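Local coordinates for protein high choriolytic enzyme 1 (Oryzias latipes, PDB 3VTG) that hydrolyses the inner layer of the fish egg envelope at hatching, acting as a zinc-dependent endopeptidase of the astacin family, at residues Gln108-Arg113 and Tyr149-His154; Ser114-Tyr119 and Phe135-Thr140; Met153-Asp158 and Gly180-Met185. One frame throughout, in Å; residues are numbered along the deposited sequence.

In the fold
After the zinc-binding helix 94-105 the chain enters 108-113, first half of contact 1, and runs straight on into 114-119, first half of contact 2. Past strand 120-122 it returns at 135-140 and closes contact 2, a short loop held within the longer one that contact 1 closes at 149-154. Contact 3 begins before contact 1 has ended, since both use Met153 and His154; it closes beyond strand 169-171, at 180-185, just before helix 187-196. Thr112 and His138 join contacts 1 and 2 through their backbones, Gln111 joins contacts 1 and 3 through Tyr155, and together the three tie the zinc site to the loops of the C-terminal half.

Contact 1 (Gln108-Arg113 and Tyr149-His154); sequences QHEQTR and YSSIMH. With ZN (zinc ion), chain B.
Gln108 starts the contact with its carbonyl O lying 3.7 Å from Met153 CB. At His109 the backbone touches Met153: CA sends a C-H toward Met153 O at 3.3 Å, and this carbonyl oxygen also lies at the edge of the imidazole, near its plane. His109 NE2 binds the zinc ion at 2.0 Å, with His99, His103 and two waters as the other ligands. Next comes the one hydrogen bond between the segments, Glu110 N to Met153 O (3.0 Å, 160° at the hydrogen), which arrives from above the carbonyl plane. Glu110 CB packs on His154, and with CG anti to N (chi1 -165°) CG meets the ring too, 3.6 Å from His154 CD2. The Glu110 carboxylate reaches beyond the two segments to Asp148 N and Arg192. Gln111 places CB over a face of the His154 ring, 4.2 Å from CE1, while its OE1 bonds to Tyr155 N. Thr112 folds back, its OG1 donating to His109 O at 2.7 Å. In the other segment, Ser151 OG accepts from Met153 N (2.9 Å) in an ST turn and is also bonded to Asp189. The type I turn Ser151-His154, with Met153 packed against His99 and His103, is the Met-turn beneath the zinc site, characteristic of metzincins such as the astacins.

Contact 2 (Ser114-Tyr119 and Phe135-Thr140); sequences SDRDSY and FNKHDT
Arg116 and Phe135 form the tightest part of this contact. Arg116 NH1 donates to Phe135 O at 2.7 Å and 149°, tilted from the carbonyl plane, while NH2 adds only a weak bond to the same oxygen. NH1 has a second acceptor in Gln111 O, so this buried guanidinium holds two loop backbones together. Lys137 lays its CB over one face of the group, offset toward the rim and 3.9 Å from NH2. At the other end of the contact Ser114 N donates to Thr140 OG1 (3.1 Å), a hydroxyl also bonded to Asn142 OD1; Ser114 OG is bonded to ND2 of the same asparagine.

The outer side is looser and wet. With CG trans to its N (chi1 -172°) and a kink at chi3, Lys137 passes along Ser114 O, CD 3.6 Å from it, to set NZ 2.7 Å from Asp117 OD2. Asp117 OD1 takes Arg116 NE at 2.8 Å, in the guanidinium plane, so one carboxylate lies between two cations and probably offsets their mutual repulsion. Water 3 links Ser114 O with Asp117 N and, weakly, Lys137 NZ; water 4 joins Ser114 OG to Asp139 OD1 and Thr140 O. Residues 114-119 lead into strand 120-122, and the loop after that strand returns through 135-140, so side-chain-to-backbone bonds and one salt-bridge network here close an irregular loop, in keeping with the loop-rich C-terminal subdomain of astacin-family catalytic domains.

Contact 3 (Met153-Asp158 and Gly180-Met185); sequences MHYGRD and GQRNGM
The exit of the Met-turn, His154 to Gly156, meets Gly180 and Arg182 of the loop leading to helix 187-196. Arg182 holds His154 O with the two terminal nitrogens of its guanidinium, NH1 and NH2 each donating at 2.9 Å with angles of 147° and 143°. The oxygen lies in the guanidinium plane, yet both nitrogens reach it from one face of its carbonyl. With CG beside its own N, a bend at chi2 (-65°) turns the arginine back over its own loop, where NH1 also donates to Gln181 O at 2.8 Å; its side chain further touches the zinc ligand His99. Gly180 CA presses a C-H onto the same His154 O (3.3 Å) and packs 3.7 Å from Gly156 N, a place where any side chain on Gly180 would collide with Gly156 CA. Within its own segment His154 ND1 donates to Tyr155 O at 2.7 Å, in the carbonyl plane on a lone pair, which helps to fix the turn of the imidazole. Gln181 OE1 accepts from the N atoms of Asn183 and Gly184, bracing the loop that carries Arg182. With a leucine in place of Arg182, His154 O would probably lose both N-H donors and Gln181 O its guanidinium partner, leaving the two loops less firmly joined. Two N-H groups of one cation and a C-H converging on one carbonyl would be expected to polarise it, fastening the Met-turn electrostatically.

Contact 1 (Gln108-Arg113 and Tyr149-His154)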
# COMPACT_ATOMS: atom_id res chain seq x y z
N GLN A 108 4.76 1.52 3.16
CA GLN A 108 5.65 1.50 2.00
C GLN A 108 5.89 0.08 1.52
O GLN A 108 5.49 -0.88 2.17
CB GLN A 108 6.96 2.20 2.35
CG GLN A 108 6.76 3.61 2.88
CD GLN A 108 8.02 4.24 3.41
OE1 GLN A 108 8.28 4.21 4.62
NE2 GLN A 108 8.82 4.80 2.52
N HIS A 109 6.53 -0.05 0.36
CA HIS A 109 6.82 -1.37 -0.20
C HIS A 109 7.72 -2.17 0.69
O HIS A 109 8.70 -1.65 1.24
CB HIS A 109 7.41 -1.25 -1.60
CG HIS A 109 6.46 -0.63 -2.60
ND1 HIS A 109 6.83 0.35 -3.44
CD2 HIS A 109 5.12 -0.89 -2.86
CE1 HIS A 109 5.78 0.71 -4.19
NE2 HIS A 109 4.74 -0.05 -3.84
N GLU A 110 7.39 -3.45 0.83
CA GLU A 110 8.11 -4.35 1.74
C GLU A 110 9.61 -4.41 1.46
O GLU A 110 10.42 -4.41 2.40
CB GLU A 110 7.49 -5.75 1.70
CG GLU A 110 7.92 -6.66 2.85
CD GLU A 110 7.31 -6.27 4.19
OE1 GLU A 110 6.60 -5.24 4.27
OE2 GLU A 110 7.55 -7.00 5.17
N GLN A 111 9.99 -4.46 0.18
CA GLN A 111 11.39 -4.60 -0.20
C GLN A 111 12.25 -3.38 0.14
O GLN A 111 13.47 -3.44 0.01
CB GLN A 111 11.54 -4.98 -1.69
CG GLN A 111 11.37 -3.83 -2.68
CD GLN A 111 9.91 -3.53 -3.01
OE1 GLN A 111 9.00 -4.28 -2.65
NE2 GLN A 111 9.69 -2.42 -3.70
N THR A 112 11.62 -2.30 0.59
CA THR A 112 12.35 -1.09 0.99
C THR A 112 12.54 -0.98 2.50
O THR A 112 13.11 0.00 2.98
CB THR A 112 11.70 0.20 0.45
OG1 THR A 112 10.46 0.45 1.13
CG2 THR A 112 11.46 0.11 -1.06
N ARG A 113 12.06 -1.97 3.25
CA ARG A 113 12.26 -2.01 4.70
C ARG A 113 13.75 -1.89 5.05
O ARG A 113 14.61 -2.37 4.31
CB ARG A 113 11.71 -3.30 5.30
CG ARG A 113 10.22 -3.30 5.58
CD ARG A 113 9.76 -4.67 6.07
NE ARG A 113 10.46 -5.11 7.28
CZ ARG A 113 9.90 -5.24 8.48
NH1 ARG A 113 8.61 -4.97 8.67
NH2 ARG A 113 10.64 -5.65 9.50
N TYR A 149 7.53 -11.78 3.35
CA TYR A 149 7.54 -12.09 1.92
C TYR A 149 6.13 -12.09 1.33
O TYR A 149 5.95 -11.83 0.14
CB TYR A 149 8.16 -13.46 1.66
CG TYR A 149 9.65 -13.59 1.89
CD1 TYR A 149 10.57 -12.85 1.15
CD2 TYR A 149 10.14 -14.51 2.82
CE1 TYR A 149 11.94 -13.01 1.34
CE2 TYR A 149 11.49 -14.68 3.01
CZ TYR A 149 12.39 -13.93 2.28
OH TYR A 149 13.74 -14.12 2.48
N SER A 150 5.15 -12.42 2.17
CA SER A 150 3.76 -12.57 1.72
C SER A 150 2.93 -11.28 1.82
O SER A 150 1.73 -11.31 1.56
CB SER A 150 3.07 -13.71 2.49
OG SER A 150 2.66 -13.30 3.78
N SER A 151 3.57 -10.17 2.18
CA SER A 151 2.89 -8.88 2.29
C SER A 151 2.31 -8.44 0.95
O SER A 151 2.95 -8.58 -0.09
CB SER A 151 3.84 -7.80 2.80
OG SER A 151 3.23 -6.52 2.70
N ILE A 152 1.11 -7.86 1.00
CA ILE A 152 0.48 -7.27 -0.18
C ILE A 152 1.30 -6.07 -0.69
O ILE A 152 1.05 -5.56 -1.78
CB ILE A 152 -0.98 -6.87 0.13
CG1 ILE A 152 -1.84 -6.85 -1.15
CG2 ILE A 152 -1.05 -5.55 0.91
CD1 ILE A 152 -3.32 -6.65 -0.90
N MET A 153 2.29 -5.65 0.09
CA MET A 153 3.15 -4.52 -0.26
C MET A 153 4.49 -4.93 -0.89
O MET A 153 5.29 -4.07 -1.24
CB MET A 153 3.41 -3.63 0.97
CG MET A 153 2.15 -3.15 1.68
SD MET A 153 0.93 -2.36 0.61
CE MET A 153 1.76 -0.82 0.21
N HIS A 154 4.72 -6.23 -1.03
CA HIS A 154 5.97 -6.72 -1.60
C HIS A 154 5.89 -6.79 -3.09
O HIS A 154 4.95 -7.37 -3.63
CB HIS A 154 6.31 -8.09 -1.03
CG HIS A 154 7.79 -8.42 -1.06
ND1 HIS A 154 8.50 -8.49 -2.21
CD2 HIS A 154 8.68 -8.70 -0.03
CE1 HIS A 154 9.78 -8.79 -1.92
NE2 HIS A 154 9.89 -8.92 -0.59
ZN ZN B . 2.80 0.37 -4.32
O HOH W 1 1.64 1.61 -5.61
O HOH W 2 3.18 -0.64 -6.35

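Contact 2 (Ser114-Tyr119 and Phe135-Thr140)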
# COMPACT_ATOMS: atom_id res chain seq x y z
N SER A 114 14.03 -1.27 6.19
CA SER A 114 15.41 -1.07 6.63
C SER A 114 16.20 -2.37 6.80
O SER A 114 17.42 -2.36 6.69
CB SER A 114 15.43 -0.28 7.94
OG SER A 114 14.73 -0.98 8.95
N ASP A 115 15.49 -3.47 7.06
CA ASP A 115 16.12 -4.77 7.28
C ASP A 115 16.10 -5.69 6.05
O ASP A 115 16.45 -6.86 6.15
CB ASP A 115 15.48 -5.47 8.49
CG ASP A 115 13.99 -5.71 8.33
OD1 ASP A 115 13.39 -5.30 7.31
OD2 ASP A 115 13.40 -6.33 9.24
N ARG A 116 15.73 -5.14 4.89
CA ARG A 116 15.47 -5.94 3.69
C ARG A 116 16.64 -6.80 3.19
O ARG A 116 16.42 -7.86 2.62
CB ARG A 116 14.92 -5.07 2.56
CG ARG A 116 15.91 -4.09 1.95
CD ARG A 116 16.51 -4.63 0.66
NE ARG A 116 17.48 -3.73 0.06
CZ ARG A 116 17.18 -2.65 -0.67
NH1 ARG A 116 15.91 -2.32 -0.88
NH2 ARG A 116 18.14 -1.90 -1.18
N ASP A 117 17.87 -6.33 3.39
CA ASP A 117 19.05 -7.05 2.90
C ASP A 117 19.28 -8.39 3.61
O ASP A 117 20.10 -9.20 3.17
CB ASP A 117 20.31 -6.16 2.95
CG ASP A 117 20.33 -5.11 1.84
OD1 ASP A 117 19.67 -5.30 0.80
OD2 ASP A 117 21.03 -4.08 2.01
N SER A 118 18.55 -8.63 4.70
CA SER A 118 18.58 -9.93 5.37
C SER A 118 17.57 -10.92 4.78
O SER A 118 17.50 -12.07 5.22
CB SER A 118 18.33 -9.75 6.87
OG SER A 118 19.26 -8.86 7.44
N TYR A 119 16.79 -10.47 3.80
CA TYR A 119 15.66 -11.27 3.26
C TYR A 119 15.62 -11.31 1.74
O TYR A 119 15.14 -12.28 1.17
CB TYR A 119 14.33 -10.76 3.83
CG TYR A 119 14.36 -10.63 5.33
CD1 TYR A 119 14.04 -11.71 6.15
CD2 TYR A 119 14.78 -9.45 5.93
CE1 TYR A 119 14.11 -11.60 7.53
CE2 TYR A 119 14.87 -9.33 7.31
CZ TYR A 119 14.53 -10.41 8.10
OH TYR A 119 14.62 -10.28 9.47
N PHE A 135 13.39 0.60 -5.50
CA PHE A 135 14.04 -0.46 -4.75
C PHE A 135 15.00 0.09 -3.69
O PHE A 135 15.68 -0.68 -3.01
CB PHE A 135 14.78 -1.41 -5.71
CG PHE A 135 13.90 -2.06 -6.73
CD1 PHE A 135 13.47 -3.38 -6.57
CD2 PHE A 135 13.50 -1.37 -7.88
CE1 PHE A 135 12.66 -3.99 -7.52
CE2 PHE A 135 12.68 -1.97 -8.83
CZ PHE A 135 12.27 -3.28 -8.65
N ASN A 136 15.05 1.41 -3.56
CA ASN A 136 15.89 2.06 -2.54
C ASN A 136 15.44 1.72 -1.12
O ASN A 136 14.24 1.76 -0.82
CB ASN A 136 15.88 3.58 -2.71
CG ASN A 136 16.60 4.04 -3.97
OD1 ASN A 136 17.27 3.26 -4.64
ND2 ASN A 136 16.47 5.32 -4.28
N LYS A 137 16.39 1.37 -0.27
CA LYS A 137 16.13 1.09 1.14
C LYS A 137 15.71 2.36 1.87
O LYS A 137 16.31 3.42 1.66
CB LYS A 137 17.37 0.49 1.79
CG LYS A 137 17.18 -0.04 3.20
CD LYS A 137 18.51 -0.43 3.83
CE LYS A 137 19.11 -1.65 3.15
NZ LYS A 137 20.47 -1.97 3.68
N HIS A 138 14.70 2.26 2.73
CA HIS A 138 14.24 3.40 3.53
C HIS A 138 14.33 3.12 5.01
O HIS A 138 14.36 1.96 5.43
CB HIS A 138 12.81 3.79 3.17
CG HIS A 138 12.63 4.15 1.72
ND1 HIS A 138 13.46 4.99 1.07
CD2 HIS A 138 11.66 3.76 0.79
CE1 HIS A 138 13.05 5.13 -0.21
NE2 HIS A 138 11.95 4.37 -0.38
N ASP A 139 14.39 4.20 5.79
CA ASP A 139 14.38 4.11 7.25
C ASP A 139 12.94 3.98 7.72
O ASP A 139 12.29 4.97 8.11
CB ASP A 139 15.06 5.34 7.86
CG ASP A 139 15.30 5.21 9.36
OD1 ASP A 139 15.23 4.08 9.89
OD2 ASP A 139 15.58 6.24 10.00
N THR A 140 12.44 2.76 7.67
CA THR A 140 11.03 2.47 7.91
C THR A 140 10.75 2.25 9.40
O THR A 140 11.62 1.78 10.13
CB THR A 140 10.60 1.21 7.13
OG1 THR A 140 11.53 0.15 7.37
CG2 THR A 140 10.56 1.50 5.63
O HOH W 3 18.91 -4.26 5.27
O HOH W 4 14.30 1.35 10.47

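Contact 3 (Met153-Asp158 and Gly180-Met185)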
# COMPACT_ATOMS: atom_id res chain seq x y z
N MET A 153 2.29 -5.65 0.09
CA MET A 153 3.15 -4.52 -0.26
C MET A 153 4.49 -4.93 -0.89
O MET A 153 5.29 -4.07 -1.24
CB MET A 153 3.41 -3.63 0.97
CG MET A 153 2.15 -3.15 1.68
SD MET A 153 0.93 -2.36 0.61
CE MET A 153 1.76 -0.82 0.21
N HIS A 154 4.72 -6.23 -1.03
CA HIS A 154 5.97 -6.72 -1.60
C HIS A 154 5.89 -6.79 -3.09
O HIS A 154 4.95 -7.37 -3.63
CB HIS A 154 6.31 -8.09 -1.03
CG HIS A 154 7.79 -8.42 -1.06
ND1 HIS A 154 8.50 -8.49 -2.21
CD2 HIS A 154 8.68 -8.70 -0.03
CE1 HIS A 154 9.78 -8.79 -1.92
NE2 HIS A 154 9.89 -8.92 -0.59
N TYR A 155 6.88 -6.22 -3.78
CA TYR A 155 7.02 -6.37 -5.22
C TYR A 155 7.22 -7.84 -5.61
O TYR A 155 7.82 -8.62 -4.86
CB TYR A 155 8.25 -5.60 -5.72
CG TYR A 155 8.07 -4.13 -6.05
CD1 TYR A 155 6.93 -3.41 -5.68
CD2 TYR A 155 9.08 -3.45 -6.73
CE1 TYR A 155 6.80 -2.07 -5.99
CE2 TYR A 155 8.97 -2.11 -7.04
CZ TYR A 155 7.83 -1.42 -6.67
OH TYR A 155 7.72 -0.09 -6.99
N GLY A 156 6.72 -8.21 -6.78
CA GLY A 156 7.06 -9.50 -7.38
C GLY A 156 8.52 -9.53 -7.81
O GLY A 156 9.16 -8.48 -7.93
N ARG A 157 9.04 -10.73 -8.05
CA ARG A 157 10.46 -10.91 -8.37
C ARG A 157 10.86 -10.31 -9.72
O ARG A 157 12.04 -10.05 -9.96
CB ARG A 157 10.85 -12.40 -8.31
CG ARG A 157 10.24 -13.28 -9.39
CD ARG A 157 10.54 -14.76 -9.15
NE ARG A 157 10.01 -15.24 -7.87
CZ ARG A 157 10.75 -15.67 -6.85
NH1 ARG A 157 12.08 -15.72 -6.95
NH2 ARG A 157 10.17 -16.08 -5.73
N ASP A 158 9.87 -10.09 -10.58
CA ASP A 158 10.09 -9.55 -11.92
C ASP A 158 9.63 -8.10 -12.08
O ASP A 158 9.55 -7.59 -13.19
CB ASP A 158 9.43 -10.45 -12.98
CG ASP A 158 7.92 -10.61 -12.77
OD1 ASP A 158 7.40 -10.23 -11.69
OD2 ASP A 158 7.25 -11.14 -13.69
N GLY A 180 5.06 -11.04 -4.09
CA GLY A 180 4.26 -10.26 -5.02
C GLY A 180 2.77 -10.56 -5.08
O GLY A 180 2.09 -10.07 -5.97
N GLN A 181 2.26 -11.36 -4.14
CA GLN A 181 0.83 -11.68 -4.12
C GLN A 181 -0.02 -10.42 -4.01
O GLN A 181 0.31 -9.50 -3.26
CB GLN A 181 0.47 -12.68 -3.01
CG GLN A 181 0.55 -12.16 -1.58
CD GLN A 181 -0.69 -11.41 -1.11
OE1 GLN A 181 -1.77 -11.52 -1.69
NE2 GLN A 181 -0.54 -10.64 -0.03
N ARG A 182 -1.10 -10.38 -4.78
CA ARG A 182 -2.09 -9.30 -4.68
C ARG A 182 -3.49 -9.88 -4.49
O ARG A 182 -4.47 -9.37 -5.04
CB ARG A 182 -2.02 -8.36 -5.89
CG ARG A 182 -0.70 -7.60 -6.02
CD ARG A 182 -0.46 -6.62 -4.87
NE ARG A 182 0.78 -5.87 -5.05
CZ ARG A 182 1.97 -6.26 -4.61
NH1 ARG A 182 2.11 -7.40 -3.94
NH2 ARG A 182 3.04 -5.50 -4.82
N ASN A 183 -3.58 -10.93 -3.69
CA ASN A 183 -4.85 -11.56 -3.38
C ASN A 183 -5.57 -10.86 -2.23
O ASN A 183 -6.75 -10.56 -2.32
CB ASN A 183 -4.66 -13.05 -3.06
CG ASN A 183 -4.16 -13.84 -4.26
OD1 ASN A 183 -4.68 -13.71 -5.36
ND2 ASN A 183 -3.15 -14.67 -4.04
N GLY A 184 -4.83 -10.58 -1.16
CA GLY A 184 -5.41 -9.93 0.01
C GLY A 184 -4.32 -9.57 1.00
O GLY A 184 -3.14 -9.83 0.76
N MET A 185 -4.72 -8.97 2.11
CA MET A 185 -3.77 -8.55 3.13
C MET A 185 -3.27 -9.72 3.95
O MET A 185 -4.04 -10.62 4.33
CB MET A 185 -4.38 -7.46 4.01
CG MET A 185 -4.46 -6.13 3.28
SD MET A 185 -5.13 -4.80 4.27
CE MET A 185 -6.89 -5.08 4.08